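Local coordinates for protein kinase domain-containing protein (Chaetomium thermophilum, PDB 6Z3U) that probably phosphorylates serine and threonine residues of proteins with ATP, as the cyclin-dependent kinase subunit of the CAK complex, at residues 226-229 and 233-236; 315-318 and 324-327; 357-362 and 381-386. One frame throughout, in Å; residues are numbered along the deposited sequence.

Interaction 1 (226-229 and 233-236); sequences LLIA and EVKL
L226 sets CG beside its backbone N (chi1 -65°) and L236 sets CG anti to its own N (chi1 -163°), which turns L226 CD2 and L236 CD1 toward each other. These two methyls meet at 3.4 Å, the side chains crossing at a slant. The segments are the two strands of an antiparallel beta hairpin, 226-228 with 234-236. In protein kinases this hairpin follows the catalytic loop and leads into the DFG motif. L226 and L236 form a non-hydrogen-bonded pair, as do I228 and V234. V234 serves both neighbours on this face: its CG1 lies 4.0 Å from L226 CB, and its CG2 4.1 Å from I228 CG1. Helix 194-213 closes over V234 with W200 and M203.

The other face carries L227 and K235, the hydrogen-bonded pair. K235 N gives a nearly straight bond to L227 O at 2.6 Å, but the return bond from L227 N to K235 O is weak. A229 N adds a third, to E233 O at 2.8 Å. K235 bends at its second torsion and lays CE 3.8 Å from A229 CB. Its NZ goes on to E173 and to P152 O. The chemistry is thus divided: an apolar face packs on helices, backbone bonds join the strands, and the buried lysine's charge is met by a carboxylate outside the hairpin.

Interaction 2 (315-318 and 324-327); sequences PTEE and SKLP
E317 and S324 tie together two parts of the long loop between helices 301-311 and 342-349. By its place in the fold and its sequence, this loop is the insert characteristic of CMGC kinases. An ST turn opens the first part, where T316 OG1 accepts from E318 N. E317 lies within that turn and sends its side chain across. The chain bends at the second torsion (chi2 -72°), which brings OE1 to S324.

One carboxylate oxygen takes two bonds from one residue. S324 N reaches E317 OE1 at 3.0 Å, nearly along the C-O axis. S324 OG donates to the same OE1 at 2.6 Å, coming from above the carboxylate plane. The other oxygen, E317 OE2, accepts from G322 N, so both ends of the carboxylate are fixed. With an alanine in place of E317, the backbone N of S324 and of G322 and the hydroxyl of S324 would probably lose their shared carboxylate acceptor, and the two parts of the loop the bonds that tie them.

K325 adds a positive charge beside the carboxylate. Its chain crosses that of E317 at about a right angle, but the pair falls short of a salt bridge. Beyond it, L326 and P327 pack on Q35 of the neighbouring RING-type domain protein. K325 NZ stands 4.0 Å from E317 OE1 and makes a long, weak bond to S324 OG.

Interaction 3 (357-362 and 381-386); sequences VDLLWR and RWWRTD
L359 on helix 353-363 faces W382 on the short, weakly bonded helix 381-384, with their CA atoms 7.1 Å apart. This is helix packing in the C-terminal lobe of the kinase fold, where helix 381-384 packs against helices 353-363 and 194-213. No hydrogen bond joins the two segments. The contact is apolar and rests on one leucine and two tryptophans.

L359 sets CG anti to its backbone N (chi1 -178°), which carries the isobutyl group across to the tryptophans. A single methyl does the touching. L359 CD2 lies 3.4 Å from W382 CE3 and 4.0 Å from W382 CZ3, on the benzene part of the indole. The two side chains cross at about a right angle. The same methyl reaches W383 CZ2 at 4.0 Å, so it is shared by both indoles. It approaches each ring obliquely. The tryptophans also touch each other: W382 CE3 sits over one face of W383, 3.7 Å above the ring plane and toward its rim.

Other helices complete the surroundings. K198 of helix 194-213 makes a cation-pi contact with W382 and also bonds to W382 O, while F286 meets the W382 ring. W383 NE1 donates to M377 O, which ties that indole to helix 374-378.

T385 OG1 donates to R381 O at 3.0 Å, from above the carbonyl plane. On helix 353-363, D358 has K342 and H380 as further partners. One turn on, R362 NE forms a salt bridge to D358 OD2 at 3.3 Å, meeting that oxygen from above the carboxylate plane.

The three contacts follow one another along the chain without overlap, and none touches another. Centres of interactions 1 and 2 lie about 37 Å apart, of 2 and 3 about 29 Å, and of 1 and 3 about 22 Å. Interactions 1 and 3 share a neighbour. Helix 194-213 touches both the hairpin and the two tryptophans. Interaction 2 sits farther out, in the surface loop preceding helix 342-349, which itself packs against segment 357-362. The set thus runs from near the predicted catalytic D220, through a loop at the RING-type domain protein, to the packing of helices 353-363 and 381-384 in the C-terminal lobe.

Interaction 1 (226-229 and 233-236)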
loop_
_atom_site.group_PDB
_atom_site.type_symbol
_atom_site.label_atom_id
_atom_site.label_comp_id
_atom_site.label_asym_id
_atom_site.label_seq_id
_atom_site.Cartn_x
_atom_site.Cartn_y
_atom_site.Cartn_z
ATOM N N LEU B 226 9.924 17.512 1.766
ATOM C CA LEU B 226 11.019 17.164 0.862
ATOM C C LEU B 226 12.324 17.240 1.653
ATOM O O LEU B 226 12.927 18.304 1.782
ATOM C CB LEU B 226 11.038 18.097 -0.350
ATOM C CG LEU B 226 9.820 17.979 -1.268
ATOM C CD1 LEU B 226 9.717 19.156 -2.214
ATOM C CD2 LEU B 226 9.905 16.684 -2.052
ATOM N N LEU B 227 12.754 16.096 2.181
ATOM C CA LEU B 227 13.963 16.026 2.985
ATOM C C LEU B 227 15.191 15.871 2.090
ATOM O O LEU B 227 15.104 15.422 0.944
ATOM C CB LEU B 227 13.866 14.863 3.967
ATOM C CG LEU B 227 12.549 14.797 4.744
ATOM C CD1 LEU B 227 12.617 13.735 5.822
ATOM C CD2 LEU B 227 12.213 16.148 5.361
ATOM N N ILE B 228 16.349 16.246 2.632
ATOM C CA ILE B 228 17.591 16.338 1.871
ATOM C C ILE B 228 18.631 15.422 2.505
ATOM O O ILE B 228 18.872 15.494 3.715
ATOM C CB ILE B 228 18.117 17.783 1.817
ATOM C CG1 ILE B 228 16.993 18.753 1.450
ATOM C CG2 ILE B 228 19.225 17.899 0.785
ATOM C CD1 ILE B 228 17.378 20.207 1.591
ATOM N N ALA B 229 19.254 14.579 1.686
ATOM C CA ALA B 229 20.281 13.665 2.159
ATOM C C ALA B 229 21.623 14.382 2.316
ATOM O O ALA B 229 21.796 15.539 1.921
ATOM C CB ALA B 229 20.426 12.484 1.201
ATOM N N GLU B 233 20.987 14.806 -2.392
ATOM C CA GLU B 233 19.826 14.236 -3.065
ATOM C C GLU B 233 18.576 14.466 -2.224
ATOM O O GLU B 233 18.567 14.195 -1.020
ATOM C CB GLU B 233 20.038 12.739 -3.303
ATOM C CG GLU B 233 19.010 12.079 -4.219
ATOM C CD GLU B 233 19.492 11.948 -5.657
ATOM O OE1 GLU B 233 20.539 11.298 -5.878
ATOM O OE2 GLU B 233 18.825 12.489 -6.567
ATOM N N VAL B 234 17.518 14.962 -2.862
ATOM C CA VAL B 234 16.262 15.264 -2.183
ATOM C C VAL B 234 15.374 14.030 -2.198
ATOM O O VAL B 234 15.256 13.342 -3.220
ATOM C CB VAL B 234 15.561 16.466 -2.842
ATOM C CG1 VAL B 234 14.113 16.542 -2.406
ATOM C CG2 VAL B 234 16.281 17.756 -2.486
ATOM N N LYS B 235 14.736 13.753 -1.061
ATOM C CA LYS B 235 13.896 12.576 -0.880
ATOM C C LYS B 235 12.497 13.011 -0.454
ATOM O O LYS B 235 12.351 13.876 0.416
ATOM C CB LYS B 235 14.484 11.627 0.176
ATOM C CG LYS B 235 16.006 11.508 0.193
ATOM C CD LYS B 235 16.490 10.224 -0.466
ATOM C CE LYS B 235 18.002 10.247 -0.665
ATOM N NZ LYS B 235 18.516 9.073 -1.427
ATOM N N LEU B 236 11.479 12.431 -1.084
ATOM C CA LEU B 236 10.093 12.601 -0.652
ATOM C C LEU B 236 9.823 11.714 0.559
ATOM O O LEU B 236 10.134 10.519 0.536
ATOM C CB LEU B 236 9.143 12.239 -1.791
ATOM C CG LEU B 236 7.690 12.709 -1.712
ATOM C CD1 LEU B 236 7.610 14.212 -1.512
ATOM C CD2 LEU B 236 6.935 12.296 -2.962
#

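Interaction 2 (315-318 and 324-327)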
loop_
_atom_site.group_PDB
_atom_site.type_symbol
_atom_site.label_atom_id
_atom_site.label_comp_id
_atom_site.label_asym_id
_atom_site.label_seq_id
_atom_site.Cartn_x
_atom_site.Cartn_y
_atom_site.Cartn_z
ATOM N N PRO B 315 -12.219 28.610 -13.435
ATOM C CA PRO B 315 -12.707 27.399 -14.113
ATOM C C PRO B 315 -14.166 27.556 -14.514
ATOM O O PRO B 315 -14.994 28.016 -13.725
ATOM C CB PRO B 315 -12.518 26.295 -13.065
ATOM C CG PRO B 315 -12.493 27.008 -11.758
ATOM C CD PRO B 315 -11.863 28.346 -12.028
ATOM N N THR B 316 -14.476 27.172 -15.751
ATOM C CA THR B 316 -15.822 27.289 -16.288
ATOM C C THR B 316 -16.163 26.030 -17.072
ATOM O O THR B 316 -15.299 25.198 -17.363
ATOM C CB THR B 316 -15.965 28.515 -17.195
ATOM O OG1 THR B 316 -15.200 28.312 -18.390
ATOM C CG2 THR B 316 -15.473 29.762 -16.481
ATOM N N GLU B 317 -17.447 25.899 -17.416
ATOM C CA GLU B 317 -17.887 24.792 -18.256
ATOM C C GLU B 317 -17.210 24.796 -19.622
ATOM O O GLU B 317 -17.185 23.759 -20.292
ATOM C CB GLU B 317 -19.404 24.844 -18.440
ATOM C CG GLU B 317 -20.192 24.476 -17.199
ATOM C CD GLU B 317 -20.115 22.996 -16.883
ATOM O OE1 GLU B 317 -19.834 22.647 -15.715
ATOM O OE2 GLU B 317 -20.322 22.181 -17.806
ATOM N N GLU B 318 -16.675 25.940 -20.054
ATOM C CA GLU B 318 -16.020 26.018 -21.355
ATOM C C GLU B 318 -14.647 25.356 -21.325
ATOM O O GLU B 318 -14.322 24.543 -22.198
ATOM C CB GLU B 318 -15.896 27.482 -21.789
ATOM C CG GLU B 318 -17.203 28.111 -22.254
ATOM C CD GLU B 318 -18.279 28.100 -21.183
ATOM O OE1 GLU B 318 -19.419 27.687 -21.489
ATOM O OE2 GLU B 318 -17.981 28.489 -20.032
ATOM N N SER B 324 -18.886 22.622 -12.854
ATOM C CA SER B 324 -19.952 23.129 -11.998
ATOM C C SER B 324 -20.804 22.020 -11.390
ATOM O O SER B 324 -21.679 22.316 -10.569
ATOM C CB SER B 324 -20.848 24.082 -12.789
ATOM O OG SER B 324 -21.463 23.412 -13.876
ATOM N N LYS B 325 -20.582 20.765 -11.779
ATOM C CA LYS B 325 -21.324 19.631 -11.247
ATOM C C LYS B 325 -20.574 18.910 -10.132
ATOM O O LYS B 325 -21.028 17.855 -9.677
ATOM C CB LYS B 325 -21.648 18.644 -12.370
ATOM C CG LYS B 325 -22.258 19.283 -13.608
ATOM C CD LYS B 325 -23.537 20.039 -13.281
ATOM C CE LYS B 325 -24.334 20.352 -14.539
ATOM N NZ LYS B 325 -23.547 21.143 -15.529
ATOM N N LEU B 326 -19.438 19.444 -9.691
ATOM C CA LEU B 326 -18.669 18.781 -8.650
ATOM C C LEU B 326 -19.394 18.880 -7.306
ATOM O O LEU B 326 -20.147 19.827 -7.065
ATOM C CB LEU B 326 -17.278 19.397 -8.534
ATOM C CG LEU B 326 -16.060 18.716 -9.176
ATOM C CD1 LEU B 326 -16.367 17.385 -9.842
ATOM C CD2 LEU B 326 -15.406 19.657 -10.179
ATOM N N PRO B 327 -19.178 17.909 -6.413
ATOM C CA PRO B 327 -19.960 17.874 -5.165
ATOM C C PRO B 327 -19.911 19.159 -4.359
ATOM O O PRO B 327 -20.893 19.489 -3.681
ATOM C CB PRO B 327 -19.321 16.711 -4.391
ATOM C CG PRO B 327 -18.743 15.831 -5.447
ATOM C CD PRO B 327 -18.262 16.759 -6.525
#

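Interaction 3 (357-362 and 381-386)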
loop_
_atom_site.group_PDB
_atom_site.type_symbol
_atom_site.label_atom_id
_atom_site.label_comp_id
_atom_site.label_asym_id
_atom_site.label_seq_id
_atom_site.Cartn_x
_atom_site.Cartn_y
_atom_site.Cartn_z
ATOM N N VAL B 357 8.887 28.070 -17.741
ATOM C CA VAL B 357 7.520 28.536 -17.538
ATOM C C VAL B 357 6.548 27.706 -18.365
ATOM O O VAL B 357 5.370 27.580 -18.009
ATOM C CB VAL B 357 7.421 30.036 -17.867
ATOM C CG1 VAL B 357 5.964 30.475 -17.938
ATOM C CG2 VAL B 357 8.180 30.847 -16.826
ATOM N N ASP B 358 7.015 27.117 -19.466
ATOM C CA ASP B 358 6.174 26.186 -20.212
ATOM C C ASP B 358 5.790 25.003 -19.335
ATOM O O ASP B 358 4.619 24.616 -19.269
ATOM C CB ASP B 358 6.907 25.718 -21.469
ATOM C CG ASP B 358 6.059 24.815 -22.343
ATOM O OD1 ASP B 358 5.083 25.311 -22.939
ATOM O OD2 ASP B 358 6.371 23.610 -22.443
ATOM N N LEU B 359 6.770 24.424 -18.640
ATOM C CA LEU B 359 6.490 23.309 -17.741
ATOM C C LEU B 359 5.577 23.742 -16.599
ATOM O O LEU B 359 4.601 23.057 -16.276
ATOM C CB LEU B 359 7.802 22.743 -17.196
ATOM C CG LEU B 359 7.706 21.534 -16.269
ATOM C CD1 LEU B 359 7.062 20.378 -16.995
ATOM C CD2 LEU B 359 9.079 21.145 -15.743
ATOM N N LEU B 360 5.888 24.876 -15.967
ATOM C CA LEU B 360 5.061 25.367 -14.867
ATOM C C LEU B 360 3.607 25.499 -15.298
ATOM O O LEU B 360 2.691 25.067 -14.589
ATOM C CB LEU B 360 5.593 26.714 -14.377
ATOM C CG LEU B 360 5.381 27.122 -12.914
ATOM C CD1 LEU B 360 5.153 28.632 -12.827
ATOM C CD2 LEU B 360 4.246 26.380 -12.237
ATOM N N TRP B 361 3.380 26.082 -16.475
ATOM C CA TRP B 361 2.019 26.319 -16.944
ATOM C C TRP B 361 1.278 25.018 -17.214
ATOM O O TRP B 361 0.062 24.943 -16.996
ATOM C CB TRP B 361 2.064 27.183 -18.201
ATOM C CG TRP B 361 0.743 27.418 -18.843
ATOM C CD1 TRP B 361 -0.206 28.320 -18.461
ATOM C CD2 TRP B 361 0.223 26.751 -19.996
ATOM N NE1 TRP B 361 -1.289 28.252 -19.306
ATOM C CE2 TRP B 361 -1.047 27.298 -20.258
ATOM C CE3 TRP B 361 0.708 25.740 -20.829
ATOM C CZ2 TRP B 361 -1.839 26.866 -21.315
ATOM C CZ3 TRP B 361 -0.077 25.316 -21.881
ATOM C CH2 TRP B 361 -1.338 25.877 -22.113
ATOM N N ARG B 362 1.978 23.985 -17.688
ATOM C CA ARG B 362 1.310 22.716 -17.950
ATOM C C ARG B 362 0.920 22.008 -16.660
ATOM O O ARG B 362 -0.070 21.268 -16.640
ATOM C CB ARG B 362 2.197 21.810 -18.802
ATOM C CG ARG B 362 2.472 22.347 -20.198
ATOM C CD ARG B 362 3.017 21.266 -21.119
ATOM N NE ARG B 362 3.616 21.825 -22.331
ATOM C CZ ARG B 362 2.929 22.216 -23.400
ATOM N NH1 ARG B 362 1.606 22.118 -23.421
ATOM N NH2 ARG B 362 3.566 22.710 -24.454
ATOM N N ARG B 381 11.305 19.553 -22.411
ATOM C CA ARG B 381 12.551 20.143 -22.888
ATOM C C ARG B 381 13.296 20.919 -21.810
ATOM O O ARG B 381 14.504 21.141 -21.952
ATOM C CB ARG B 381 12.289 21.089 -24.065
ATOM C CG ARG B 381 11.918 20.412 -25.375
ATOM C CD ARG B 381 12.428 21.226 -26.563
ATOM N NE ARG B 381 11.717 20.917 -27.803
ATOM C CZ ARG B 381 11.995 19.884 -28.597
ATOM N NH1 ARG B 381 11.292 19.690 -29.705
ATOM N NH2 ARG B 381 12.972 19.042 -28.289
ATOM N N TRP B 382 12.612 21.341 -20.743
ATOM C CA TRP B 382 13.255 22.192 -19.747
ATOM C C TRP B 382 14.514 21.542 -19.185
ATOM O O TRP B 382 15.494 22.230 -18.880
ATOM C CB TRP B 382 12.280 22.509 -18.616
ATOM C CG TRP B 382 12.819 23.491 -17.628
ATOM C CD1 TRP B 382 13.491 24.644 -17.904
ATOM C CD2 TRP B 382 12.752 23.396 -16.199
ATOM N NE1 TRP B 382 13.837 25.282 -16.737
ATOM C CE2 TRP B 382 13.395 24.535 -15.677
ATOM C CE3 TRP B 382 12.207 22.461 -15.313
ATOM C CZ2 TRP B 382 13.509 24.763 -14.309
ATOM C CZ3 TRP B 382 12.322 22.691 -13.955
ATOM C CH2 TRP B 382 12.970 23.832 -13.467
ATOM N N TRP B 383 14.499 20.217 -19.023
ATOM C CA TRP B 383 15.634 19.547 -18.398
ATOM C C TRP B 383 16.859 19.577 -19.302
ATOM O O TRP B 383 17.981 19.790 -18.826
ATOM C CB TRP B 383 15.271 18.105 -18.048
ATOM C CG TRP B 383 13.977 17.971 -17.314
ATOM C CD1 TRP B 383 12.833 17.394 -17.775
ATOM C CD2 TRP B 383 13.689 18.435 -15.991
ATOM N NE1 TRP B 383 11.851 17.464 -16.820
ATOM C CE2 TRP B 383 12.351 18.099 -15.714
ATOM C CE3 TRP B 383 14.432 19.100 -15.012
ATOM C CZ2 TRP B 383 11.741 18.404 -14.504
ATOM C CZ3 TRP B 383 13.825 19.403 -13.811
ATOM C CH2 TRP B 383 12.492 19.055 -13.567
ATOM N N ARG B 384 16.668 19.375 -20.605
ATOM C CA ARG B 384 17.771 19.377 -21.557
ATOM C C ARG B 384 18.064 20.754 -22.144
ATOM O O ARG B 384 18.993 20.882 -22.949
ATOM C CB ARG B 384 17.494 18.371 -22.688
ATOM C CG ARG B 384 16.097 18.419 -23.307
ATOM C CD ARG B 384 15.725 17.061 -23.899
ATOM N NE ARG B 384 14.303 16.955 -24.223
ATOM C CZ ARG B 384 13.790 17.045 -25.448
ATOM N NH1 ARG B 384 14.574 17.244 -26.501
ATOM N NH2 ARG B 384 12.480 16.932 -25.620
ATOM N N THR B 385 17.311 21.780 -21.762
ATOM C CA THR B 385 17.612 23.152 -22.146
ATOM C C THR B 385 18.597 23.757 -21.152
ATOM O O THR B 385 18.528 23.486 -19.950
ATOM C CB THR B 385 16.337 23.994 -22.198
ATOM O OG1 THR B 385 15.541 23.591 -23.320
ATOM C CG2 THR B 385 16.668 25.469 -22.325
ATOM N N ASP B 386 19.517 24.571 -21.658
ATOM C CA ASP B 386 20.495 25.207 -20.790
ATOM C C ASP B 386 19.816 26.241 -19.893
ATOM O O ASP B 386 18.811 26.843 -20.279
ATOM C CB ASP B 386 21.588 25.879 -21.614
ATOM C CG ASP B 386 22.531 24.881 -22.253
ATOM O OD1 ASP B 386 22.721 23.789 -21.674
ATOM O OD2 ASP B 386 23.080 25.187 -23.335
#